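Local coordinates for protein SusD homolog (Bacteroides thetaiotaomicron VPI-5482, PDB 3IHV) that probably binds glycans at the outer membrane of a gut Bacteroides, as other members of the SusD family do, handing them to a partner transporter, at residues L112-I117 with C174-Y179; A120-G125 with D168-A173; F127-V132 with K161-I166; Y191-G196 with S259-S264. All coordinates share one frame; numbering follows the deposited sequence.

How the contacts relate
Contacts 1, 2 and 3 run in file along one antiparallel helix pair, 107-135 with 159-176, their centres about 10 Å apart from one to the next. Along the chain the three enclose one another: contact 3 lies closest to the connection, contact 2 outside it, contact 1 outermost, where helix 159-176 ends. Contact 4 follows in sequence, where the chain leading into helix 195-210 meets strand 259-263; it sits about 13 Å from contacts 1 and 2, centre to centre, and touches both, through Lys195 and Phe193. Contacts 1 to 3 hold the helix pair together, and contact 4 joins this helical, TPR-like part to the small sheet after it.

Contact 1 of 4, residues L112-I117 with C174-Y179; sequences LATLYI and CDILPY
Leu115 reaches from helix 107-135 to the point where helix 159-176 runs out, and no hydrogen bond joins the two segments. Its CB lies 4.4 Å from CD2 of Leu177, a loose approach. Beyond it the chain forks: CD1 goes to the Pro178 ring, 4.1 Å from CD, while CD2 lies 3.6 Å from Ile176 O and 3.8 Å from Ile176 CG2, with the same ring carbon also near. With CG set anti to its own carbonyl carbon (chi1 -59°), the fork reaches across although the side chain does not start out in that direction. Ile176 answers with its CG2, 3.3 Å from Thr114 O, and the two side chains cross at about a right angle; Thr114 OG1 bonds back to Lys111 O in its helix. Leu177 CD2 comes to 3.6 Å from Leu115 O. This is apolar packing at the end of an antiparallel helix pair, where Leu177 leaves helical geometry and Pro178 leads the chain away, an element of the TPR-like helical region of SusD proteins.

Contact 2 of 4, residues A120-G125 with D168-A173; sequences ARALRG and DDLLYA
Asp169 puts its carboxylate between Arg121 and Arg124, which both grip it side-on through NE and NH2. Arg124 lies nearly coplanar with the carboxylate, the planes 17° apart, and gives one nitrogen to each oxygen: NE to OD2 of Asp169 at 2.9 Å, and NH2 to OD1 at 2.8 Å in an almost straight bond on the syn lone pair. Arg121 stands across the carboxylate and sends both nitrogens to OD1 from the anti side, NE at 2.7 Å and NH2 at a more bent 3.1 Å. OD1 thus takes three donors and OD2 one, which probably favours the charged form of this buried acid. Arg124 NH1 is satisfied by Asn92 OD1. The Arg121 chain, bent at chi3 (69°), lays its CD over the face of the Tyr172 ring, 4.3 Å from the centroid. With an alanine in place of Asp169, the two arginines would probably be left close together without the counterion they share. Alongside, Ala122 CB meets Ala173 CB at 3.9 Å. Segments 120-125 and 168-173 cross at -146°, their axes 7.9 Å apart; helix 75-101 packs against both arginines, and helix 195-210 against Leu170 and Ala173.

Contact 3 of 4, residues F127-V132 with K161-I166; sequences FYFELV and KVYEYI
Val132, Val162, Tyr163 and Ile166 form the close-packed part of this interface. Val132 points CG1 over the face of the Tyr163 ring, 4.0 Å from its centroid, because that methyl sits between backbone N and carbonyl carbon (chi1 77°). The other flank of Val132 slides past Val162 in the opposite direction, CB to CG1 3.8 Å. Ile166 fits its CG1 3.5 Å from Tyr128 CB, while its CD1 tucks against the backbone N of Phe129. Phe129 presents its edge to Tyr163, whose OH lies 3.6 Å from CE1 of Phe129. The polar flank is looser: Tyr165, partly exposed, turns its edge toward the face of Tyr128 in an offset edge-to-face pair, centroids 5.3 Å apart. There a water accepts from both hydroxyls, 3.0 Å from Tyr128 OH and 2.8 Å from Tyr165 OH; Tyr128 OH is also bonded to Met141 N. With the axes of segments 127-132 and 161-166 at 160° and 9.5 Å apart, this is antiparallel helix-pair packing, as found in TPR-like folds.

Contact 4 of 4, residues Y191-G196 with S259-S264; sequences YRFSKG and SLIEIS. With EDO (1,2-ethanediol), chain N; EDO (1,2-ethanediol), chain M.
A classic beta bulge at Leu260 and Ile261, both facing Leu395, breaks strand 259-263 beside the loop into helix 195-210. Over one face of the Tyr191 ring sits Ser264 CB, 3.7 Å from the centroid, while the Glu262 carbonyl O meets its edge, 3.5 Å from Tyr191 CD1. Glu262 is extended, CG anti to the backbone N (chi1 -179°), carrying its carboxylate past that edge, CD 3.6 Å from Tyr191 CE1, the planes 74° apart. A water 2.8 Å from Tyr191 OH also bonds Glu262 OE2, which Thr249 OG1 meets too. Replacing Tyr191 by an alanine would probably uncover Ser264 CB and leave this water without its phenol partner. Phe193 CE1 packs on Ile261 CD1 at 3.7 Å, and a second water is within hydrogen-bonding distance of Arg192 O and Leu260 O. One ethanediol donates through O1 to Tyr191 O at 2.8 Å and another takes the Ser264 N-H on its O1 at 2.7 Å, both probably from the crystallisation liquor. The Ser264 side chain comes to about 4 Å from a sodium ion bound at Phe265, Asn389 and Asn391. Strand 392-396 pairs antiparallel with 259-263, and helix 107-135 packs on Phe193 through Ala122, Leu123 and Met126.

Contact 1 of 4, residues L112-I117 with C174-Y179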
loop_
_atom_site.group_PDB
_atom_site.type_symbol
_atom_site.label_atom_id
_atom_site.label_comp_id
_atom_site.label_asym_id
_atom_site.label_seq_id
_atom_site.Cartn_x
_atom_site.Cartn_y
_atom_site.Cartn_z
ATOM N N LEU A 112 28.191 -5.654 7.387
ATOM C CA LEU A 112 27.117 -5.961 6.437
ATOM C C LEU A 112 26.060 -6.844 7.108
ATOM O O LEU A 112 24.857 -6.602 6.951
ATOM C CB LEU A 112 27.690 -6.621 5.180
ATOM C CG LEU A 112 28.461 -5.679 4.221
ATOM C CD1 LEU A 112 29.229 -6.567 3.211
ATOM C CD2 LEU A 112 27.542 -4.692 3.510
ATOM N N ALA A 113 26.507 -7.851 7.871
ATOM C CA ALA A 113 25.596 -8.749 8.567
ATOM C C ALA A 113 24.650 -7.992 9.487
ATOM O O ALA A 113 23.475 -8.317 9.511
ATOM C CB ALA A 113 26.343 -9.843 9.334
ATOM N N THR A 114 25.127 -6.956 10.188
ATOM C CA THR A 114 24.224 -6.188 11.042
ATOM C C THR A 114 23.178 -5.447 10.202
ATOM O O THR A 114 22.011 -5.363 10.574
ATOM C CB THR A 114 24.958 -5.213 12.002
ATOM O OG1 THR A 114 25.647 -4.183 11.269
ATOM C CG2 THR A 114 25.931 -5.991 12.898
ATOM N N LEU A 115 23.601 -4.919 9.065
ATOM C CA LEU A 115 22.643 -4.275 8.167
ATOM C C LEU A 115 21.596 -5.291 7.697
ATOM O O LEU A 115 20.397 -5.005 7.690
ATOM C CB LEU A 115 23.351 -3.636 6.969
ATOM C CG LEU A 115 24.400 -2.574 7.245
ATOM C CD1 LEU A 115 24.736 -1.810 5.937
ATOM C CD2 LEU A 115 23.939 -1.614 8.345
ATOM N N TYR A 116 22.050 -6.482 7.323
ATOM C CA TYR A 116 21.143 -7.519 6.852
ATOM C C TYR A 116 20.187 -7.987 7.937
ATOM O O TYR A 116 19.022 -8.278 7.629
ATOM C CB TYR A 116 21.898 -8.721 6.231
ATOM C CG TYR A 116 22.855 -8.413 5.108
ATOM C CD1 TYR A 116 22.799 -7.228 4.391
ATOM C CD2 TYR A 116 23.804 -9.341 4.743
ATOM C CE1 TYR A 116 23.709 -6.987 3.384
ATOM C CE2 TYR A 116 24.663 -9.121 3.718
ATOM C CZ TYR A 116 24.612 -7.947 3.042
ATOM O OH TYR A 116 25.534 -7.750 2.032
ATOM N N ILE A 117 20.660 -8.040 9.197
ATOM C CA ILE A 117 19.825 -8.348 10.343
ATOM C C ILE A 117 18.751 -7.290 10.443
ATOM O O ILE A 117 17.569 -7.605 10.630
ATOM C CB ILE A 117 20.654 -8.444 11.663
ATOM C CG1 ILE A 117 21.497 -9.736 11.655
ATOM C CG2 ILE A 117 19.730 -8.387 12.912
ATOM C CD1 ILE A 117 22.672 -9.756 12.679
ATOM N N CYS A 174 15.896 1.071 12.658
ATOM C CA CYS A 174 16.167 2.502 12.752
ATOM C C CYS A 174 17.569 2.760 13.306
ATOM O O CYS A 174 18.253 3.678 12.858
ATOM C CB CYS A 174 15.165 3.223 13.661
ATOM S SG CYS A 174 13.471 3.302 12.966
ATOM N N ASP A 175 17.975 1.975 14.296
ATOM C CA ASP A 175 19.275 2.176 14.948
ATOM C C ASP A 175 20.422 1.756 14.038
ATOM O O ASP A 175 21.459 2.429 13.968
ATOM C CB ASP A 175 19.388 1.337 16.235
ATOM C CG ASP A 175 18.500 1.826 17.376
ATOM O OD1 ASP A 175 18.011 2.958 17.312
ATOM O OD2 ASP A 175 18.312 1.056 18.342
ATOM N N ILE A 176 20.266 0.622 13.370
ATOM C CA ILE A 176 21.383 0.031 12.620
ATOM C C ILE A 176 21.554 0.488 11.159
ATOM O O ILE A 176 22.667 0.706 10.731
ATOM C CB ILE A 176 21.322 -1.519 12.719
ATOM C CG1 ILE A 176 21.971 -1.991 14.027
ATOM C CG2 ILE A 176 22.107 -2.217 11.575
ATOM C CD1 ILE A 176 21.403 -1.496 15.307
ATOM N N LEU A 177 20.449 0.689 10.448
ATOM C CA LEU A 177 20.525 0.993 9.014
ATOM C C LEU A 177 21.036 2.393 8.727
ATOM O O LEU A 177 20.710 3.313 9.432
ATOM C CB LEU A 177 19.159 0.794 8.348
ATOM C CG LEU A 177 18.662 -0.657 8.305
ATOM C CD1 LEU A 177 17.199 -0.658 7.916
ATOM C CD2 LEU A 177 19.485 -1.537 7.328
ATOM N N PRO A 178 21.859 2.545 7.690
ATOM C CA PRO A 178 22.207 3.909 7.295
ATOM C C PRO A 178 21.037 4.471 6.490
ATOM O O PRO A 178 20.186 3.722 6.036
ATOM C CB PRO A 178 23.370 3.694 6.326
ATOM C CG PRO A 178 23.062 2.356 5.692
ATOM C CD PRO A 178 22.493 1.538 6.833
ATOM N N TYR A 179 20.994 5.782 6.320
ATOM C CA TYR A 179 20.068 6.374 5.364
ATOM C C TYR A 179 20.544 5.922 3.986
ATOM O O TYR A 179 21.762 5.698 3.759
ATOM C CB TYR A 179 20.059 7.903 5.430
ATOM C CG TYR A 179 19.320 8.438 6.612
ATOM C CD1 TYR A 179 17.939 8.536 6.591
ATOM C CD2 TYR A 179 19.987 8.870 7.750
ATOM C CE1 TYR A 179 17.244 9.025 7.679
ATOM C CE2 TYR A 179 19.279 9.371 8.847
ATOM C CZ TYR A 179 17.906 9.436 8.790
ATOM O OH TYR A 179 17.181 9.933 9.862
#

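Contact 2 of 4, residues A120-G125 with D168-A173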
loop_
_atom_site.group_PDB
_atom_site.type_symbol
_atom_site.label_atom_id
_atom_site.label_comp_id
_atom_site.label_asym_id
_atom_site.label_seq_id
_atom_site.Cartn_x
_atom_site.Cartn_y
_atom_site.Cartn_z
ATOM N N ALA A 120 16.136 -7.732 7.654
ATOM C CA ALA A 120 15.242 -8.865 7.921
ATOM C C ALA A 120 14.253 -8.539 9.005
ATOM O O ALA A 120 13.081 -8.955 8.929
ATOM C CB ALA A 120 16.069 -10.148 8.275
ATOM N N ARG A 121 14.705 -7.849 10.043
ATOM C CA ARG A 121 13.838 -7.455 11.131
ATOM C C ARG A 121 12.814 -6.429 10.641
ATOM O O ARG A 121 11.664 -6.474 11.097
ATOM C CB ARG A 121 14.631 -6.909 12.334
ATOM C CG ARG A 121 15.457 -7.956 13.044
ATOM C CD ARG A 121 15.983 -7.497 14.411
ATOM N NE ARG A 121 14.903 -7.351 15.390
ATOM C CZ ARG A 121 15.077 -7.073 16.686
ATOM N NH1 ARG A 121 16.286 -6.883 17.190
ATOM N NH2 ARG A 121 14.032 -6.967 17.481
ATOM N N ALA A 122 13.225 -5.506 9.765
ATOM C CA ALA A 122 12.289 -4.524 9.204
ATOM C C ALA A 122 11.205 -5.244 8.393
ATOM O O ALA A 122 10.028 -4.926 8.511
ATOM C CB ALA A 122 13.019 -3.464 8.352
ATOM N N LEU A 123 11.603 -6.226 7.595
ATOM C CA LEU A 123 10.655 -7.015 6.805
ATOM C C LEU A 123 9.704 -7.758 7.740
ATOM O O LEU A 123 8.486 -7.760 7.529
ATOM C CB LEU A 123 11.399 -7.970 5.905
ATOM C CG LEU A 123 11.990 -7.359 4.612
ATOM C CD1 LEU A 123 13.070 -8.259 4.041
ATOM C CD2 LEU A 123 10.895 -7.012 3.578
ATOM N N ARG A 124 10.256 -8.397 8.766
ATOM C CA ARG A 124 9.427 -9.111 9.735
ATOM C C ARG A 124 8.398 -8.173 10.413
ATOM O O ARG A 124 7.205 -8.498 10.546
ATOM C CB ARG A 124 10.301 -9.825 10.753
ATOM C CG ARG A 124 9.493 -10.685 11.715
ATOM C CD ARG A 124 10.373 -11.593 12.571
ATOM N NE ARG A 124 11.193 -10.823 13.488
ATOM C CZ ARG A 124 12.127 -11.327 14.274
ATOM N NH1 ARG A 124 12.403 -12.624 14.255
ATOM N NH2 ARG A 124 12.805 -10.539 15.090
ATOM N N GLY A 125 8.836 -6.966 10.739
ATOM C CA GLY A 125 7.938 -5.939 11.302
ATOM C C GLY A 125 6.832 -5.566 10.315
ATOM O O GLY A 125 5.661 -5.444 10.695
ATOM N N ASP A 168 9.873 -3.365 18.338
ATOM C CA ASP A 168 11.253 -3.767 18.638
ATOM C C ASP A 168 12.019 -4.019 17.341
ATOM O O ASP A 168 13.204 -3.636 17.203
ATOM C CB ASP A 168 11.279 -5.014 19.519
ATOM C CG ASP A 168 10.873 -4.717 20.944
ATOM O OD1 ASP A 168 10.910 -3.533 21.325
ATOM O OD2 ASP A 168 10.506 -5.665 21.666
ATOM N N ASP A 169 11.367 -4.702 16.418
ATOM C CA ASP A 169 11.995 -4.970 15.109
ATOM C C ASP A 169 12.365 -3.667 14.360
ATOM O O ASP A 169 13.508 -3.493 13.861
ATOM C CB ASP A 169 11.107 -5.836 14.214
ATOM C CG ASP A 169 11.261 -7.334 14.452
ATOM O OD1 ASP A 169 12.231 -7.770 15.129
ATOM O OD2 ASP A 169 10.395 -8.108 13.957
ATOM N N LEU A 170 11.405 -2.741 14.262
ATOM C CA LEU A 170 11.658 -1.508 13.526
ATOM C C LEU A 170 12.648 -0.603 14.262
ATOM O O LEU A 170 13.467 0.079 13.616
ATOM C CB LEU A 170 10.349 -0.770 13.203
ATOM C CG LEU A 170 9.467 -1.568 12.256
ATOM C CD1 LEU A 170 8.074 -0.915 12.111
ATOM C CD2 LEU A 170 10.127 -1.701 10.902
ATOM N N LEU A 171 12.580 -0.564 15.595
ATOM C CA LEU A 171 13.536 0.242 16.363
ATOM C C LEU A 171 14.971 -0.225 16.113
ATOM O O LEU A 171 15.874 0.622 15.960
ATOM C CB LEU A 171 13.228 0.287 17.873
ATOM C CG LEU A 171 12.056 1.148 18.307
ATOM C CD1 LEU A 171 11.772 0.926 19.837
ATOM C CD2 LEU A 171 12.344 2.629 18.012
ATOM N N TYR A 172 15.201 -1.540 16.072
ATOM C CA TYR A 172 16.527 -2.036 15.729
ATOM C C TYR A 172 16.942 -1.569 14.312
ATOM O O TYR A 172 18.053 -1.106 14.126
ATOM C CB TYR A 172 16.570 -3.565 15.786
ATOM C CG TYR A 172 17.924 -4.160 15.487
ATOM C CD1 TYR A 172 18.334 -4.392 14.182
ATOM C CD2 TYR A 172 18.782 -4.537 16.521
ATOM C CE1 TYR A 172 19.576 -4.977 13.901
ATOM C CE2 TYR A 172 20.034 -5.112 16.247
ATOM C CZ TYR A 172 20.408 -5.337 14.942
ATOM O OH TYR A 172 21.618 -5.888 14.680
ATOM N N ALA A 173 16.038 -1.652 13.334
ATOM C CA ALA A 173 16.356 -1.236 11.945
ATOM C C ALA A 173 16.637 0.276 11.889
ATOM O O ALA A 173 17.558 0.698 11.195
ATOM C CB ALA A 173 15.239 -1.671 10.967
#

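Contact 3 of 4, residues F127-V132 with K161-I166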
loop_
_atom_site.group_PDB
_atom_site.type_symbol
_atom_site.label_atom_id
_atom_site.label_comp_id
_atom_site.label_asym_id
_atom_site.label_seq_id
_atom_site.Cartn_x
_atom_site.Cartn_y
_atom_site.Cartn_z
ATOM N N PHE A 127 5.701 -7.495 7.853
ATOM C CA PHE A 127 4.792 -8.647 7.712
ATOM C C PHE A 127 3.832 -8.722 8.904
ATOM O O PHE A 127 2.612 -8.872 8.727
ATOM C CB PHE A 127 5.538 -9.970 7.596
ATOM C CG PHE A 127 6.502 -10.044 6.438
ATOM C CD1 PHE A 127 6.292 -9.347 5.252
ATOM C CD2 PHE A 127 7.638 -10.809 6.549
ATOM C CE1 PHE A 127 7.197 -9.453 4.194
ATOM C CE2 PHE A 127 8.516 -10.898 5.514
ATOM C CZ PHE A 127 8.309 -10.227 4.354
ATOM N N TYR A 128 4.356 -8.563 10.110
ATOM C CA TYR A 128 3.490 -8.542 11.301
ATOM C C TYR A 128 2.551 -7.364 11.319
ATOM O O TYR A 128 1.440 -7.477 11.849
ATOM C CB TYR A 128 4.242 -8.621 12.619
ATOM C CG TYR A 128 4.609 -10.025 13.008
ATOM C CD1 TYR A 128 3.661 -10.908 13.456
ATOM C CD2 TYR A 128 5.920 -10.465 12.912
ATOM C CE1 TYR A 128 3.988 -12.202 13.803
ATOM C CE2 TYR A 128 6.253 -11.752 13.260
ATOM C CZ TYR A 128 5.297 -12.600 13.708
ATOM O OH TYR A 128 5.663 -13.878 14.044
ATOM N N PHE A 129 2.976 -6.222 10.761
ATOM C CA PHE A 129 2.096 -5.064 10.707
ATOM C C PHE A 129 0.890 -5.384 9.849
ATOM O O PHE A 129 -0.228 -5.066 10.225
ATOM C CB PHE A 129 2.851 -3.843 10.146
ATOM C CG PHE A 129 2.015 -2.571 10.075
ATOM C CD1 PHE A 129 1.208 -2.186 11.130
ATOM C CD2 PHE A 129 2.099 -1.737 9.002
ATOM C CE1 PHE A 129 0.461 -1.040 11.093
ATOM C CE2 PHE A 129 1.343 -0.551 8.972
ATOM C CZ PHE A 129 0.551 -0.210 10.038
ATOM N N GLU A 130 1.124 -5.941 8.656
ATOM C CA GLU A 130 0.020 -6.343 7.791
ATOM C C GLU A 130 -0.893 -7.331 8.507
ATOM O O GLU A 130 -2.120 -7.198 8.438
ATOM C CB GLU A 130 0.476 -6.945 6.453
ATOM C CG GLU A 130 1.174 -5.969 5.524
ATOM C CD GLU A 130 0.229 -5.017 4.769
ATOM O OE1 GLU A 130 -0.868 -4.710 5.279
ATOM O OE2 GLU A 130 0.603 -4.549 3.660
ATOM N N LEU A 131 -0.308 -8.317 9.169
ATOM C CA LEU A 131 -1.117 -9.318 9.878
ATOM C C LEU A 131 -1.960 -8.666 10.951
ATOM O O LEU A 131 -3.176 -8.880 11.031
ATOM C CB LEU A 131 -0.264 -10.414 10.540
ATOM C CG LEU A 131 0.282 -11.532 9.662
ATOM C CD1 LEU A 131 1.304 -12.393 10.428
ATOM C CD2 LEU A 131 -0.910 -12.389 9.133
ATOM N N VAL A 132 -1.336 -7.872 11.791
ATOM C CA VAL A 132 -2.088 -7.320 12.887
ATOM C C VAL A 132 -3.170 -6.312 12.447
ATOM O O VAL A 132 -4.276 -6.312 13.005
ATOM C CB VAL A 132 -1.176 -6.707 13.992
ATOM C CG1 VAL A 132 -0.602 -5.305 13.577
ATOM C CG2 VAL A 132 -1.930 -6.612 15.307
ATOM N N LYS A 161 0.688 -6.758 22.055
ATOM C CA LYS A 161 1.921 -7.523 22.098
ATOM C C LYS A 161 2.492 -7.690 20.700
ATOM O O LYS A 161 3.692 -7.699 20.567
ATOM C CB LYS A 161 1.731 -8.897 22.749
ATOM C CG LYS A 161 1.338 -8.851 24.210
ATOM C CD LYS A 161 2.240 -7.946 25.067
ATOM C CE LYS A 161 3.691 -8.414 25.162
ATOM N NZ LYS A 161 4.537 -7.383 25.909
ATOM N N VAL A 162 1.654 -7.839 19.670
ATOM C CA VAL A 162 2.175 -7.922 18.309
ATOM C C VAL A 162 2.785 -6.554 17.938
ATOM O O VAL A 162 3.870 -6.497 17.321
ATOM C CB VAL A 162 1.098 -8.362 17.332
ATOM C CG1 VAL A 162 1.647 -8.428 15.913
ATOM C CG2 VAL A 162 0.526 -9.743 17.772
ATOM N N TYR A 163 2.123 -5.452 18.324
ATOM C CA TYR A 163 2.668 -4.124 18.066
ATOM C C TYR A 163 4.017 -3.934 18.754
ATOM O O TYR A 163 4.945 -3.363 18.187
ATOM C CB TYR A 163 1.690 -2.972 18.405
ATOM C CG TYR A 163 0.762 -2.611 17.247
ATOM C CD1 TYR A 163 1.270 -1.956 16.120
ATOM C CD2 TYR A 163 -0.598 -2.936 17.243
ATOM C CE1 TYR A 163 0.479 -1.641 15.063
ATOM C CE2 TYR A 163 -1.409 -2.578 16.205
ATOM C CZ TYR A 163 -0.877 -1.930 15.097
ATOM O OH TYR A 163 -1.615 -1.609 13.990
ATOM N N GLU A 164 4.134 -4.369 19.989
ATOM C CA GLU A 164 5.407 -4.265 20.674
ATOM C C GLU A 164 6.521 -5.046 19.954
ATOM O O GLU A 164 7.665 -4.591 19.883
ATOM C CB GLU A 164 5.179 -4.725 22.110
ATOM C CG GLU A 164 6.381 -4.747 22.960
ATOM C CD GLU A 164 6.025 -5.070 24.397
ATOM O OE1 GLU A 164 6.919 -5.542 25.139
ATOM O OE2 GLU A 164 4.833 -4.879 24.752
ATOM N N TYR A 165 6.177 -6.206 19.412
ATOM C CA TYR A 165 7.129 -7.024 18.664
ATOM C C TYR A 165 7.550 -6.301 17.374
ATOM O O TYR A 165 8.738 -6.203 17.076
ATOM C CB TYR A 165 6.485 -8.362 18.370
ATOM C CG TYR A 165 7.430 -9.395 17.849
ATOM C CD1 TYR A 165 8.173 -10.184 18.714
ATOM C CD2 TYR A 165 7.582 -9.587 16.509
ATOM C CE1 TYR A 165 9.062 -11.135 18.219
ATOM C CE2 TYR A 165 8.439 -10.536 16.015
ATOM C CZ TYR A 165 9.159 -11.311 16.860
ATOM O OH TYR A 165 9.997 -12.257 16.326
ATOM N N ILE A 166 6.580 -5.741 16.643
ATOM C CA ILE A 166 6.887 -4.959 15.432
ATOM C C ILE A 166 7.812 -3.764 15.791
ATOM O O ILE A 166 8.792 -3.498 15.127
ATOM C CB ILE A 166 5.597 -4.404 14.813
ATOM C CG1 ILE A 166 4.733 -5.565 14.320
ATOM C CG2 ILE A 166 5.902 -3.372 13.687
ATOM C CD1 ILE A 166 3.290 -5.174 14.084
HETATM O O HOH W 1 8.646 -13.822 14.472
#

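Contact 4 of 4, residues Y191-G196 with S259-S264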
loop_
_atom_site.group_PDB
_atom_site.type_symbol
_atom_site.label_atom_id
_atom_site.label_comp_id
_atom_site.label_asym_id
_atom_site.label_seq_id
_atom_site.Cartn_x
_atom_site.Cartn_y
_atom_site.Cartn_z
ATOM N N TYR A 191 15.539 -0.523 -3.535
ATOM C CA TYR A 191 14.356 -1.302 -3.131
ATOM C C TYR A 191 14.584 -2.158 -1.901
ATOM O O TYR A 191 13.866 -3.136 -1.676
ATOM C CB TYR A 191 13.842 -2.180 -4.286
ATOM C CG TYR A 191 13.611 -1.439 -5.591
ATOM C CD1 TYR A 191 12.516 -0.623 -5.770
ATOM C CD2 TYR A 191 14.503 -1.586 -6.669
ATOM C CE1 TYR A 191 12.296 0.050 -6.979
ATOM C CE2 TYR A 191 14.295 -0.913 -7.853
ATOM C CZ TYR A 191 13.198 -0.102 -8.001
ATOM O OH TYR A 191 12.985 0.571 -9.175
ATOM N N ARG A 192 15.617 -1.814 -1.124
ATOM C CA ARG A 192 15.893 -2.465 0.121
ATOM C C ARG A 192 15.717 -1.451 1.261
ATOM O O ARG A 192 15.776 -0.212 1.066
ATOM C CB ARG A 192 17.293 -3.051 0.122
ATOM C CG ARG A 192 17.361 -4.260 -0.790
ATOM C CD ARG A 192 18.668 -4.736 -1.044
ATOM N NE ARG A 192 19.376 -5.112 0.158
ATOM C CZ ARG A 192 20.637 -5.501 0.142
ATOM N NH1 ARG A 192 21.285 -5.627 -1.013
ATOM N NH2 ARG A 192 21.259 -5.774 1.285
ATOM N N PHE A 193 15.436 -1.970 2.435
ATOM C CA PHE A 193 15.293 -1.137 3.608
ATOM C C PHE A 193 16.573 -0.357 3.958
ATOM O O PHE A 193 17.682 -0.911 4.025
ATOM C CB PHE A 193 14.918 -1.971 4.849
ATOM C CG PHE A 193 13.433 -2.097 5.065
ATOM C CD1 PHE A 193 12.731 -1.057 5.652
ATOM C CD2 PHE A 193 12.749 -3.236 4.697
ATOM C CE1 PHE A 193 11.362 -1.132 5.855
ATOM C CE2 PHE A 193 11.361 -3.317 4.901
ATOM C CZ PHE A 193 10.682 -2.269 5.491
ATOM N N SER A 194 16.357 0.914 4.252
ATOM C CA SER A 194 17.347 1.834 4.775
ATOM C C SER A 194 16.654 2.579 5.913
ATOM O O SER A 194 15.454 2.418 6.111
ATOM C CB SER A 194 17.861 2.785 3.730
ATOM O OG SER A 194 18.704 2.084 2.809
ATOM N N LYS A 195 17.392 3.428 6.612
ATOM C CA LYS A 195 16.872 4.070 7.819
ATOM C C LYS A 195 15.600 4.867 7.612
ATOM O O LYS A 195 14.699 4.848 8.468
ATOM C CB LYS A 195 17.927 4.969 8.490
ATOM C CG LYS A 195 17.572 5.213 9.948
ATOM C CD LYS A 195 18.355 6.327 10.617
ATOM C CE LYS A 195 19.832 6.127 10.648
ATOM N NZ LYS A 195 20.295 4.974 11.508
ATOM N N GLY A 196 15.512 5.565 6.488
ATOM C CA GLY A 196 14.316 6.375 6.198
ATOM C C GLY A 196 13.059 5.553 6.152
ATOM O O GLY A 196 12.045 5.941 6.713
ATOM N N SER A 259 10.827 7.678 -2.455
ATOM C CA SER A 259 10.446 6.294 -2.346
ATOM C C SER A 259 11.160 5.621 -1.172
ATOM O O SER A 259 12.362 5.405 -1.208
ATOM C CB SER A 259 10.823 5.555 -3.630
ATOM O OG SER A 259 10.313 4.243 -3.533
ATOM N N LEU A 260 10.409 5.250 -0.157
ATOM C CA LEU A 260 10.975 4.602 1.028
ATOM C C LEU A 260 10.841 3.057 0.950
ATOM O O LEU A 260 11.849 2.353 1.008
ATOM C CB LEU A 260 10.303 5.184 2.264
ATOM C CG LEU A 260 10.526 6.697 2.461
ATOM C CD1 LEU A 260 9.762 7.138 3.725
ATOM C CD2 LEU A 260 12.004 7.113 2.547
ATOM N N ILE A 261 9.621 2.558 0.734
ATOM C CA ILE A 261 9.346 1.144 0.607
ATOM C C ILE A 261 8.635 0.955 -0.730
ATOM O O ILE A 261 7.504 1.369 -0.896
ATOM C CB ILE A 261 8.495 0.575 1.769
ATOM C CG1 ILE A 261 9.187 0.864 3.105
ATOM C CG2 ILE A 261 8.271 -0.959 1.539
ATOM C CD1 ILE A 261 8.352 0.469 4.361
ATOM N N GLU A 262 9.336 0.359 -1.688
ATOM C CA GLU A 262 8.788 0.161 -2.994
ATOM C C GLU A 262 9.152 -1.264 -3.388
ATOM O O GLU A 262 10.301 -1.680 -3.211
ATOM C CB GLU A 262 9.368 1.225 -3.956
ATOM C CG GLU A 262 8.837 1.147 -5.395
ATOM C CD GLU A 262 9.427 2.197 -6.308
ATOM O OE1 GLU A 262 10.352 2.943 -5.877
ATOM O OE2 GLU A 262 8.918 2.301 -7.439
ATOM N N ILE A 263 8.160 -2.003 -3.896
ATOM C CA ILE A 263 8.341 -3.380 -4.317
ATOM C C ILE A 263 8.707 -3.382 -5.784
ATOM O O ILE A 263 7.971 -2.839 -6.617
ATOM C CB ILE A 263 7.042 -4.205 -4.157
ATOM C CG1 ILE A 263 6.398 -3.945 -2.803
ATOM C CG2 ILE A 263 7.313 -5.709 -4.400
ATOM C CD1 ILE A 263 7.360 -4.050 -1.628
ATOM N N SER A 264 9.838 -3.967 -6.118
ATOM C CA SER A 264 10.275 -4.050 -7.502
ATOM C C SER A 264 9.811 -5.339 -8.160
ATOM O O SER A 264 10.053 -6.446 -7.659
ATOM C CB SER A 264 11.800 -3.956 -7.613
ATOM O OG SER A 264 12.230 -4.232 -8.932
HETATM C C1 EDO N . 11.169 -3.365 0.720
HETATM O O1 EDO N . 12.293 -2.473 0.565
HETATM C C2 EDO N . 10.351 -3.438 -0.579
HETATM O O2 EDO N . 11.119 -3.744 -1.752
HETATM C C1 EDO M . 11.096 -6.587 -4.347
HETATM O O1 EDO M . 11.486 -5.224 -4.328
HETATM C C2 EDO M . 11.045 -7.168 -2.946
HETATM O O2 EDO M . 10.380 -6.359 -1.966
HETATM O O HOH W 2 10.769 2.245 -9.273
HETATM O O HOH W 3 14.420 1.954 2.123
#